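Glycoside Hydrolase (PDB 5T99) probably releases galactose units from agarose-derived oligosaccharides in a gut bacterium, as a family 2 glycoside hydrolase whose pocket binds the sugar mimic d-galacto-isofagomine. Local coordinates at residues L368-D373 against M411-N416; N416-Q421 against S447-N452; K426-A431 against D459-Q464; N452-P457 against A469-K474. All coordinates share one frame; numbering follows the deposited sequence.

Contact 1 of 4, residues L368-D373 against M411-N416; sequences LDEAFD and MWSIGN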
# COMPACT_ATOMS: atom_id res chain seq x y z
N LEU A 368 8.35 -4.52 -4.29
CA LEU A 368 9.36 -3.62 -4.85
C LEU A 368 9.23 -2.30 -4.10
O LEU A 368 8.25 -1.58 -4.26
CB LEU A 368 9.13 -3.41 -6.34
CG LEU A 368 9.56 -4.54 -7.27
CD1 LEU A 368 8.94 -5.86 -6.88
CD2 LEU A 368 9.23 -4.20 -8.73
N ASP A 369 10.24 -1.99 -3.29
CA ASP A 369 10.21 -0.88 -2.34
C ASP A 369 10.90 0.30 -3.02
O ASP A 369 12.12 0.28 -3.23
CB ASP A 369 10.95 -1.34 -1.08
CG ASP A 369 10.62 -0.54 0.16
OD1 ASP A 369 9.95 0.50 0.09
OD2 ASP A 369 11.10 -0.99 1.24
N GLU A 370 10.11 1.32 -3.41
CA GLU A 370 10.57 2.38 -4.32
C GLU A 370 10.85 3.70 -3.60
O GLU A 370 10.05 4.16 -2.80
CB GLU A 370 9.55 2.60 -5.44
CG GLU A 370 10.04 3.53 -6.56
CD GLU A 370 9.26 3.36 -7.85
OE1 GLU A 370 8.13 3.91 -7.95
OE2 GLU A 370 9.77 2.67 -8.76
N ALA A 371 11.99 4.31 -3.89
CA ALA A 371 12.47 5.45 -3.11
C ALA A 371 11.96 6.81 -3.61
O ALA A 371 11.54 7.62 -2.79
CB ALA A 371 14.00 5.46 -3.09
N PHE A 372 12.02 7.04 -4.93
CA PHE A 372 11.88 8.39 -5.50
C PHE A 372 11.14 8.40 -6.82
O PHE A 372 11.17 7.43 -7.57
CB PHE A 372 13.26 9.03 -5.76
CG PHE A 372 14.19 9.02 -4.58
CD1 PHE A 372 13.84 9.66 -3.41
CD2 PHE A 372 15.42 8.38 -4.66
CE1 PHE A 372 14.70 9.66 -2.31
CE2 PHE A 372 16.28 8.37 -3.57
CZ PHE A 372 15.93 9.01 -2.39
N ASP A 373 10.50 9.53 -7.10
CA ASP A 373 9.81 9.78 -8.38
C ASP A 373 10.61 10.71 -9.31
O ASP A 373 10.33 10.77 -10.51
CB ASP A 373 8.42 10.35 -8.12
CG ASP A 373 7.63 10.58 -9.39
OD1 ASP A 373 7.46 9.62 -10.18
OD2 ASP A 373 7.18 11.73 -9.60
N MET A 411 13.06 -6.21 -3.97
CA MET A 411 13.88 -5.30 -4.75
C MET A 411 13.88 -3.89 -4.14
O MET A 411 12.93 -3.49 -3.47
CB MET A 411 13.38 -5.21 -6.18
CG MET A 411 13.17 -6.52 -6.90
SD MET A 411 12.94 -6.19 -8.67
CE MET A 411 12.19 -7.71 -9.25
N TRP A 412 14.96 -3.15 -4.37
CA TRP A 412 15.03 -1.72 -4.09
C TRP A 412 14.90 -0.97 -5.42
O TRP A 412 15.80 -1.02 -6.25
CB TRP A 412 16.35 -1.35 -3.42
CG TRP A 412 16.66 -2.15 -2.20
CD1 TRP A 412 17.62 -3.10 -2.07
CD2 TRP A 412 16.00 -2.07 -0.94
NE1 TRP A 412 17.61 -3.61 -0.81
CE2 TRP A 412 16.62 -3.00 -0.09
CE3 TRP A 412 14.94 -1.30 -0.44
CZ2 TRP A 412 16.22 -3.19 1.24
CZ3 TRP A 412 14.54 -1.49 0.88
CH2 TRP A 412 15.18 -2.42 1.71
N SER A 413 13.76 -0.30 -5.64
CA SER A 413 13.57 0.49 -6.86
C SER A 413 14.07 1.91 -6.60
O SER A 413 13.53 2.61 -5.74
CB SER A 413 12.10 0.49 -7.30
OG SER A 413 11.93 1.12 -8.55
N ILE A 414 15.11 2.32 -7.33
CA ILE A 414 15.78 3.61 -7.10
C ILE A 414 15.06 4.82 -7.70
O ILE A 414 15.38 5.97 -7.36
CB ILE A 414 17.25 3.62 -7.59
CG1 ILE A 414 17.37 3.18 -9.06
CG2 ILE A 414 18.12 2.76 -6.69
CD1 ILE A 414 18.71 3.50 -9.69
N GLY A 415 14.11 4.59 -8.59
CA GLY A 415 13.37 5.68 -9.18
C GLY A 415 12.31 5.21 -10.15
O GLY A 415 12.31 4.05 -10.60
N ASN A 416 11.42 6.13 -10.49
CA ASN A 416 10.36 5.88 -11.45
C ASN A 416 10.34 6.95 -12.52
O ASN A 416 10.19 8.14 -12.21
CB ASN A 416 9.02 5.86 -10.75
CG ASN A 416 7.87 5.91 -11.71
OD1 ASN A 416 7.58 4.93 -12.41
ND2 ASN A 416 7.21 7.07 -11.80
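E370 and S413 meet because both have the first side-chain branch anti to the backbone N: CG of E370 (chi1 -171°) and OG of S413 each sit beside their own carbonyl carbon. On the shared face of the sheet S413 OG then donates to E370 OE2 across 2.7 Å, using the anti lone pair of that oxygen. N416 and D373 have the same first torsion, and their ends lie side by side. There N416 ND2 reaches D373 OD1 at 3.0 Å, in the plane of its amide, with amide and carboxylate only 19° out of parallel.

Under these side chains runs a parallel pairing of neighbouring TIM-barrel strands, 366-370 and 409-416. D369 N bonds to M411 O at 3.1 Å, S413 N returns to D369 O at 3.0 Å, and A371 N takes S413 O at 2.9 Å. Beyond the first strand the pairing frays into a weak bond from N416 N to F372 O. L368 and M411 lie alongside each other on the E370 face, CG to SD 4.0 Å. On the other face D369 OD2 comes obliquely to W412 CZ3 at 3.5 Å, while the indole NE1 goes to D442.

Both acids have cationic partners: buried E370 pairs through OE2 with R346, which also reaches N416 OD1, while D373 is held by R161 and K379. This surrounding positive charge would favour ionised carboxylates, and D373 and R346, gripping opposite ends of the N416 amide, fix its rotation in the sugar pocket.

Contact 2 of 4, residues N416-Q421 against S447-N452; sequences NEILEQ and STCGFN. With GIF (D-galacto-isofagomine), chain C; EDO (1,2-ethanediol), chain P.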
# COMPACT_ATOMS: atom_id res chain seq x y z
N ASN A 416 11.42 6.13 -10.49
CA ASN A 416 10.36 5.88 -11.45
C ASN A 416 10.34 6.95 -12.52
O ASN A 416 10.19 8.14 -12.21
CB ASN A 416 9.02 5.86 -10.75
CG ASN A 416 7.87 5.91 -11.71
OD1 ASN A 416 7.58 4.93 -12.41
ND2 ASN A 416 7.21 7.07 -11.80
N GLU A 417 10.47 6.53 -13.78
CA GLU A 417 10.32 7.41 -14.96
C GLU A 417 11.16 8.69 -14.89
O GLU A 417 10.74 9.75 -15.34
CB GLU A 417 8.84 7.77 -15.18
CG GLU A 417 7.94 6.57 -15.34
CD GLU A 417 6.55 6.91 -15.83
OE1 GLU A 417 6.03 8.01 -15.52
OE2 GLU A 417 5.96 6.07 -16.53
N ILE A 418 12.36 8.59 -14.32
CA ILE A 418 13.18 9.77 -14.08
C ILE A 418 13.69 10.42 -15.38
O ILE A 418 13.97 9.72 -16.35
CB ILE A 418 14.35 9.49 -13.09
CG1 ILE A 418 15.46 8.58 -13.69
CG2 ILE A 418 13.79 9.00 -11.76
CD1 ILE A 418 15.14 7.13 -14.00
N LEU A 419 13.77 11.75 -15.38
CA LEU A 419 14.14 12.49 -16.60
C LEU A 419 15.58 12.24 -17.09
O LEU A 419 15.88 12.39 -18.28
CB LEU A 419 13.88 14.00 -16.42
CG LEU A 419 12.45 14.47 -16.73
CD1 LEU A 419 11.38 13.53 -16.18
CD2 LEU A 419 12.24 15.89 -16.22
N GLU A 420 16.44 11.79 -16.16
CA GLU A 420 17.82 11.41 -16.47
C GLU A 420 17.93 10.27 -17.50
O GLU A 420 18.99 10.10 -18.09
CB GLU A 420 18.60 11.06 -15.18
CG GLU A 420 18.94 12.25 -14.27
CD GLU A 420 17.79 12.76 -13.38
OE1 GLU A 420 16.63 12.27 -13.49
OE2 GLU A 420 18.04 13.67 -12.56
N GLN A 421 16.85 9.53 -17.73
CA GLN A 421 16.79 8.58 -18.85
C GLN A 421 17.22 9.20 -20.20
O GLN A 421 17.86 8.52 -21.02
CB GLN A 421 15.37 8.04 -19.02
CG GLN A 421 14.89 7.08 -17.95
CD GLN A 421 13.42 6.82 -18.10
OE1 GLN A 421 13.01 5.82 -18.68
NE2 GLN A 421 12.61 7.76 -17.64
N SER A 447 18.75 -4.21 -6.90
CA SER A 447 18.25 -2.89 -7.26
C SER A 447 17.46 -2.99 -8.56
O SER A 447 17.68 -3.87 -9.39
CB SER A 447 19.41 -1.92 -7.45
OG SER A 447 20.26 -2.34 -8.51
N THR A 448 16.54 -2.05 -8.75
CA THR A 448 15.77 -1.96 -9.97
C THR A 448 15.36 -0.51 -10.20
O THR A 448 15.68 0.38 -9.39
CB THR A 448 14.53 -2.90 -9.90
OG1 THR A 448 13.88 -3.00 -11.17
CG2 THR A 448 13.55 -2.40 -8.85
N CYS A 449 14.66 -0.28 -11.31
CA CYS A 449 14.20 1.05 -11.69
C CYS A 449 13.11 0.89 -12.74
O CYS A 449 13.10 -0.10 -13.48
CB CYS A 449 15.38 1.88 -12.25
SG CYS A 449 15.09 3.66 -12.37
N GLY A 450 12.18 1.84 -12.79
CA GLY A 450 11.05 1.80 -13.74
C GLY A 450 11.28 2.75 -14.90
O GLY A 450 11.26 3.97 -14.71
N PHE A 451 11.51 2.20 -16.09
CA PHE A 451 11.87 3.00 -17.27
C PHE A 451 10.71 3.18 -18.25
O PHE A 451 10.22 2.20 -18.81
CB PHE A 451 13.04 2.36 -18.02
CG PHE A 451 14.28 2.19 -17.18
CD1 PHE A 451 14.92 3.30 -16.65
CD2 PHE A 451 14.82 0.92 -16.94
CE1 PHE A 451 16.08 3.14 -15.89
CE2 PHE A 451 15.96 0.76 -16.18
CZ PHE A 451 16.60 1.87 -15.65
N ASN A 452 10.30 4.43 -18.46
CA ASN A 452 9.25 4.75 -19.45
C ASN A 452 9.76 5.21 -20.80
O ASN A 452 9.01 5.15 -21.78
CB ASN A 452 8.25 5.77 -18.91
CG ASN A 452 8.87 7.11 -18.55
OD1 ASN A 452 10.06 7.20 -18.23
ND2 ASN A 452 8.05 8.16 -18.57
C GIF C . 3.70 7.06 -13.60
N GIF C . 3.41 6.52 -14.92
O GIF C . -0.68 6.70 -16.56
C1 GIF C . 2.45 7.03 -12.73
O1 GIF C . 1.47 9.01 -13.67
C2 GIF C . 1.25 7.62 -13.46
O2 GIF C . 2.70 7.76 -11.54
C3 GIF C . 1.00 6.93 -14.79
C4 GIF C . 2.25 6.97 -15.66
C5 GIF C . -0.18 7.57 -15.53
C1 EDO P . 4.77 6.27 -20.07
O1 EDO P . 5.52 5.98 -21.27
C2 EDO P . 4.57 7.77 -19.89
O2 EDO P . 4.27 8.03 -18.52
O HOH W 1 8.83 10.85 -17.31
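Where strand 409-416 runs out beside strand 447-451, a single parallel bridge pairs N416 with G450, and E417 N bonds to G450 O at 2.8 Å before the chain turns off through a left-handed conformation at E417. The side chains of E417 and N452 cross at about a right angle, which lays carboxylate and amide one on the other with planes 19° apart, E417 CG 3.4 Å from N452 CG. From the far end of 416-421, Q421 fixes that amide: its extended chain brings NE2 to N452 OD1 at 2.7 Å, nearly straight, and the same nitrogen donates to I418 O. Exchanging Q421 for an alanine would probably leave N452 OD1 without this donor and let its amide turn against the glutamate. Water 1 accepts from N452 ND2 and donates to E417 O. Elsewhere in the contact, I418 CD1 packs on C449 SG at 3.8 Å.

E417 OE2 receives a weak bond from the ring nitrogen of d-galacto-isofagomine, GIF N, at 3.0 Å, and another bond from N472 ND2. An Asn-Glu pair closing the fourth strand of a TIM barrel is the signature of clan GH-A glycosidases, in which this glutamate is probably the acid/base.

Contact 3 of 4, residues K426-A431 against D459-Q464; sequences KGFTVA and DNNMAQ
The F428 ring carries a different group on each face: N461 ND2 lies over one, 3.6 Å from F428 CD1, and the methyl T429 CG2 of its own helix lies over the other, offset toward the rim. Water 2 sits at the ring edge, in plane. The N461 amide is not laid flat on the ring; the two planes stand 41° apart. All this belongs to the outer layer of the TIM barrel, where the first turn of helix 427-441 meets the loop that leads from helix 456-459 to strand 468-472.

F428 holds CG between its backbone N and carbonyl carbon (chi1 84°), the crowded position, and its CB rests 3.2 Å from N461 O. Water 2 lies between the backbones here, accepting from F428 N at 2.9 Å and lying 2.7 Å from N460 O. The side chain of N460 turns elsewhere, ND2 bonding to Q421 O.

M462 supplies the buried half. Its chain leaves extended, with CG 3.8 Å from A431 CB, then bends at its last torsion (chi3 -82°) to bring the methyl back against the start of the helix. G427 and A431 are one turn apart, so the thioether spans a full turn; F451 of the neighbouring strand packs against M462 as well. G427, having no side chain, lets the methyl come close to the helix backbone. Within the helix start, K426 O takes both T429 N and T429 OG1, the hydroxyl at 2.6 Å. The methyl M462 CE ends against G427 O, at 3.3 Å.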
# COMPACT_ATOMS: atom_id res chain seq x y z
N LYS A 426 25.45 11.63 -19.19
CA LYS A 426 25.66 11.53 -17.74
C LYS A 426 24.52 10.95 -16.89
O LYS A 426 24.75 10.67 -15.72
CB LYS A 426 26.08 12.90 -17.18
CG LYS A 426 27.46 13.36 -17.63
CD LYS A 426 28.58 12.50 -17.05
CE LYS A 426 29.95 13.09 -17.32
NZ LYS A 426 31.03 12.36 -16.61
N GLY A 427 23.34 10.75 -17.46
CA GLY A 427 22.19 10.24 -16.70
C GLY A 427 22.48 8.92 -15.98
O GLY A 427 22.12 8.76 -14.82
N PHE A 428 23.19 8.01 -16.66
CA PHE A 428 23.62 6.74 -16.04
C PHE A 428 24.37 6.90 -14.71
O PHE A 428 24.30 6.01 -13.85
CB PHE A 428 24.43 5.86 -17.03
CG PHE A 428 25.90 6.19 -17.10
CD1 PHE A 428 26.83 5.43 -16.41
CD2 PHE A 428 26.35 7.29 -17.83
CE1 PHE A 428 28.18 5.73 -16.45
CE2 PHE A 428 27.71 7.61 -17.87
CZ PHE A 428 28.62 6.82 -17.18
N THR A 429 25.08 8.01 -14.52
CA THR A 429 25.89 8.22 -13.30
C THR A 429 25.05 8.38 -12.04
O THR A 429 25.45 7.93 -10.96
CB THR A 429 26.85 9.42 -13.43
OG1 THR A 429 26.10 10.64 -13.49
CG2 THR A 429 27.72 9.28 -14.70
N VAL A 430 23.87 8.99 -12.18
CA VAL A 430 22.96 9.17 -11.05
C VAL A 430 22.36 7.80 -10.72
O VAL A 430 22.26 7.44 -9.54
CB VAL A 430 21.88 10.24 -11.33
CG1 VAL A 430 21.02 10.48 -10.10
CG2 VAL A 430 22.51 11.56 -11.77
N ALA A 431 22.00 7.02 -11.74
CA ALA A 431 21.53 5.65 -11.52
C ALA A 431 22.58 4.78 -10.80
O ALA A 431 22.26 4.06 -9.85
CB ALA A 431 21.13 5.01 -12.83
N ASP A 459 19.96 2.34 -24.28
CA ASP A 459 21.05 2.79 -25.16
C ASP A 459 22.04 3.75 -24.48
O ASP A 459 23.19 3.86 -24.91
CB ASP A 459 20.49 3.49 -26.42
CG ASP A 459 19.73 2.54 -27.34
OD1 ASP A 459 19.77 1.30 -27.16
OD2 ASP A 459 19.07 3.06 -28.27
N ASN A 460 21.57 4.43 -23.42
CA ASN A 460 22.38 5.38 -22.68
C ASN A 460 23.07 4.77 -21.43
O ASN A 460 23.44 5.51 -20.51
CB ASN A 460 21.51 6.56 -22.24
CG ASN A 460 20.87 7.30 -23.40
OD1 ASN A 460 21.20 7.07 -24.55
ND2 ASN A 460 19.93 8.18 -23.09
N ASN A 461 23.23 3.45 -21.39
CA ASN A 461 23.98 2.79 -20.30
C ASN A 461 23.36 2.98 -18.90
O ASN A 461 24.06 2.85 -17.92
CB ASN A 461 25.45 3.27 -20.34
CG ASN A 461 26.41 2.36 -19.60
OD1 ASN A 461 26.30 1.12 -19.61
ND2 ASN A 461 27.38 2.98 -18.96
N MET A 462 22.05 3.27 -18.82
CA MET A 462 21.36 3.46 -17.52
C MET A 462 20.78 2.16 -16.98
O MET A 462 21.03 1.79 -15.84
CB MET A 462 20.25 4.51 -17.61
CG MET A 462 19.52 4.73 -16.29
SD MET A 462 18.28 6.05 -16.29
CE MET A 462 19.31 7.49 -16.04
N ALA A 463 19.99 1.47 -17.81
CA ALA A 463 19.39 0.17 -17.47
C ALA A 463 20.40 -0.87 -16.94
O ALA A 463 20.06 -1.72 -16.12
CB ALA A 463 18.65 -0.39 -18.68
N GLN A 464 21.65 -0.75 -17.39
CA GLN A 464 22.71 -1.65 -16.98
C GLN A 464 23.27 -1.37 -15.58
O GLN A 464 24.03 -2.18 -15.06
CB GLN A 464 23.85 -1.60 -18.01
CG GLN A 464 23.50 -2.13 -19.41
CD GLN A 464 22.69 -1.17 -20.28
OE1 GLN A 464 22.49 0.00 -19.95
NE2 GLN A 464 22.20 -1.68 -21.41
O HOH W 2 23.45 8.00 -19.52

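Contact 4 of 4, residues N452-P457 against A469-K474; sequences NYYPAP and AGMNYK. With GIF (D-galacto-isofagomine), chain C.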
# COMPACT_ATOMS: atom_id res chain seq x y z
N ASN A 452 10.30 4.43 -18.46
CA ASN A 452 9.25 4.75 -19.45
C ASN A 452 9.76 5.21 -20.80
O ASN A 452 9.01 5.15 -21.78
CB ASN A 452 8.25 5.77 -18.91
CG ASN A 452 8.87 7.11 -18.55
OD1 ASN A 452 10.06 7.20 -18.23
ND2 ASN A 452 8.05 8.16 -18.57
N TYR A 453 11.01 5.68 -20.90
CA TYR A 453 11.54 6.04 -22.21
C TYR A 453 12.08 4.76 -22.84
O TYR A 453 12.55 3.85 -22.13
CB TYR A 453 12.62 7.12 -22.11
CG TYR A 453 12.21 8.48 -21.55
CD1 TYR A 453 10.96 8.71 -20.97
CD2 TYR A 453 13.12 9.54 -21.56
CE1 TYR A 453 10.62 9.96 -20.45
CE2 TYR A 453 12.79 10.78 -21.03
CZ TYR A 453 11.54 10.98 -20.47
OH TYR A 453 11.20 12.20 -19.94
N TYR A 454 11.97 4.66 -24.15
CA TYR A 454 12.56 3.56 -24.91
C TYR A 454 12.95 4.04 -26.33
O TYR A 454 12.11 4.63 -27.01
CB TYR A 454 11.60 2.37 -25.00
CG TYR A 454 12.23 1.21 -25.73
CD1 TYR A 454 12.96 0.24 -25.05
CD2 TYR A 454 12.15 1.11 -27.12
CE1 TYR A 454 13.57 -0.80 -25.72
CE2 TYR A 454 12.76 0.08 -27.81
CZ TYR A 454 13.47 -0.88 -27.11
OH TYR A 454 14.06 -1.92 -27.80
N PRO A 455 14.17 3.78 -26.80
CA PRO A 455 15.19 2.94 -26.13
C PRO A 455 16.17 3.67 -25.18
O PRO A 455 17.08 3.03 -24.66
CB PRO A 455 15.96 2.35 -27.33
CG PRO A 455 15.90 3.45 -28.36
CD PRO A 455 14.53 4.07 -28.20
N ALA A 456 15.96 4.96 -24.92
CA ALA A 456 16.96 5.83 -24.26
C ALA A 456 17.79 5.20 -23.12
O ALA A 456 18.97 4.98 -23.31
CB ALA A 456 16.33 7.15 -23.80
N PRO A 457 17.17 4.87 -21.97
CA PRO A 457 17.97 4.36 -20.85
C PRO A 457 18.69 3.01 -21.12
O PRO A 457 19.72 2.74 -20.49
CB PRO A 457 16.95 4.21 -19.72
CG PRO A 457 15.67 3.95 -20.43
CD PRO A 457 15.73 4.71 -21.73
N ALA A 469 16.04 -4.56 -14.79
CA ALA A 469 15.41 -3.44 -15.50
C ALA A 469 13.88 -3.61 -15.59
O ALA A 469 13.39 -4.65 -16.07
CB ALA A 469 16.01 -3.30 -16.89
N GLY A 470 13.15 -2.59 -15.14
CA GLY A 470 11.70 -2.54 -15.32
C GLY A 470 11.31 -1.64 -16.48
O GLY A 470 11.81 -0.52 -16.58
N MET A 471 10.40 -2.11 -17.34
CA MET A 471 9.85 -1.29 -18.43
C MET A 471 8.43 -0.82 -18.12
O MET A 471 7.56 -1.62 -17.75
CB MET A 471 9.84 -2.08 -19.74
CG MET A 471 11.21 -2.53 -20.18
SD MET A 471 11.15 -3.39 -21.76
CE MET A 471 11.18 -2.01 -22.88
N ASN A 472 8.19 0.48 -18.29
CA ASN A 472 6.85 1.06 -18.16
C ASN A 472 6.19 1.21 -19.52
O ASN A 472 6.66 1.99 -20.34
CB ASN A 472 6.92 2.41 -17.47
CG ASN A 472 7.27 2.31 -16.02
OD1 ASN A 472 7.78 1.28 -15.56
ND2 ASN A 472 6.98 3.37 -15.26
N TYR A 473 5.12 0.45 -19.75
CA TYR A 473 4.24 0.57 -20.93
C TYR A 473 4.92 0.29 -22.27
O TYR A 473 4.75 1.05 -23.23
CB TYR A 473 3.54 1.93 -20.96
CG TYR A 473 2.90 2.28 -19.64
CD1 TYR A 473 1.70 1.66 -19.24
CD2 TYR A 473 3.47 3.21 -18.79
CE1 TYR A 473 1.11 1.97 -18.02
CE2 TYR A 473 2.88 3.53 -17.58
CZ TYR A 473 1.70 2.91 -17.21
OH TYR A 473 1.13 3.22 -16.03
N LYS A 474 5.67 -0.81 -22.34
CA LYS A 474 6.42 -1.16 -23.55
C LYS A 474 6.28 -2.63 -24.01
O LYS A 474 7.26 -3.22 -24.49
CB LYS A 474 7.92 -0.84 -23.33
CG LYS A 474 8.22 0.61 -22.99
CD LYS A 474 7.98 1.54 -24.17
CE LYS A 474 8.24 2.98 -23.76
NZ LYS A 474 7.21 3.51 -22.84
C GIF C . 3.70 7.06 -13.60
N GIF C . 3.41 6.52 -14.92
O GIF C . -0.68 6.70 -16.56
C1 GIF C . 2.45 7.03 -12.73
O1 GIF C . 1.47 9.01 -13.67
C2 GIF C . 1.25 7.62 -13.46
O2 GIF C . 2.70 7.76 -11.54
C3 GIF C . 1.00 6.93 -14.79
C4 GIF C . 2.25 6.97 -15.66
C5 GIF C . -0.18 7.57 -15.53
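Hydrogen bonds first: K474 curls back over its own strand end, bent at chi2 and chi4, so that NZ reaches N452 O at 2.7 Å and N472 O at 3.0 Å. The ammonium thus clasps one backbone carbonyl from each segment. A leucine in place of K474 would probably leave both carbonyls without their common donor and unfasten the loop after N452 from the strand end.

Apolar touches flank this clasp. K474 CE lies 3.6 Å from Y454 CB, and M471, bent at its last torsion, brings CE obliquely to Y454 CD1 at 3.6 Å. Y454 holds CG anti to its backbone nitrogen (chi1 -177°), which carries the ring out toward helix 478-484, where its hydroxyl bonds to E480. P455, joined through a cis peptide, sets its CB over the centre of that ring.

The segments belong to a beta-alpha-beta crossover of the TIM barrel, strand 447-451 passing through the short helix 456-459 to strand 468-472. Next to the first strand's end, N452 CB packs against N472 CB at 3.9 Å. N472 directs its amide elsewhere, OD1 bonding to S493.

Ligand contact comes from Y473 alone of the two segments. Its backbone is left-handed, and its ring stands oblique to the bound d-galacto-isofagomine, OH 3.9 Å from GIF C3, with that hydroxyl bonded to E494 and S497.

How the contacts relate
Contacts 1, 2 and 4 follow one another round the barrel sheet. The centres of contacts 1 and 2 are about 9 Å apart, and those of contacts 2 and 4 about 8 Å. N416 belongs to both 1 and 2, N452 to both 2 and 4. Strands 409-416 and 447-451 are joined by W412 O and T448 N, 2.8 Å apart, and 447-451 to 468-472 by F451 O and N472 N at 2.7 Å. At the pocket, N416, E417 and Y473 from these three contacts line the d-galacto-isofagomine site. Contact 3 lies farther out, its centre about 10 Å from that of contact 2, and reaches it where N460 ND2 meets Q421 O at 2.9 Å.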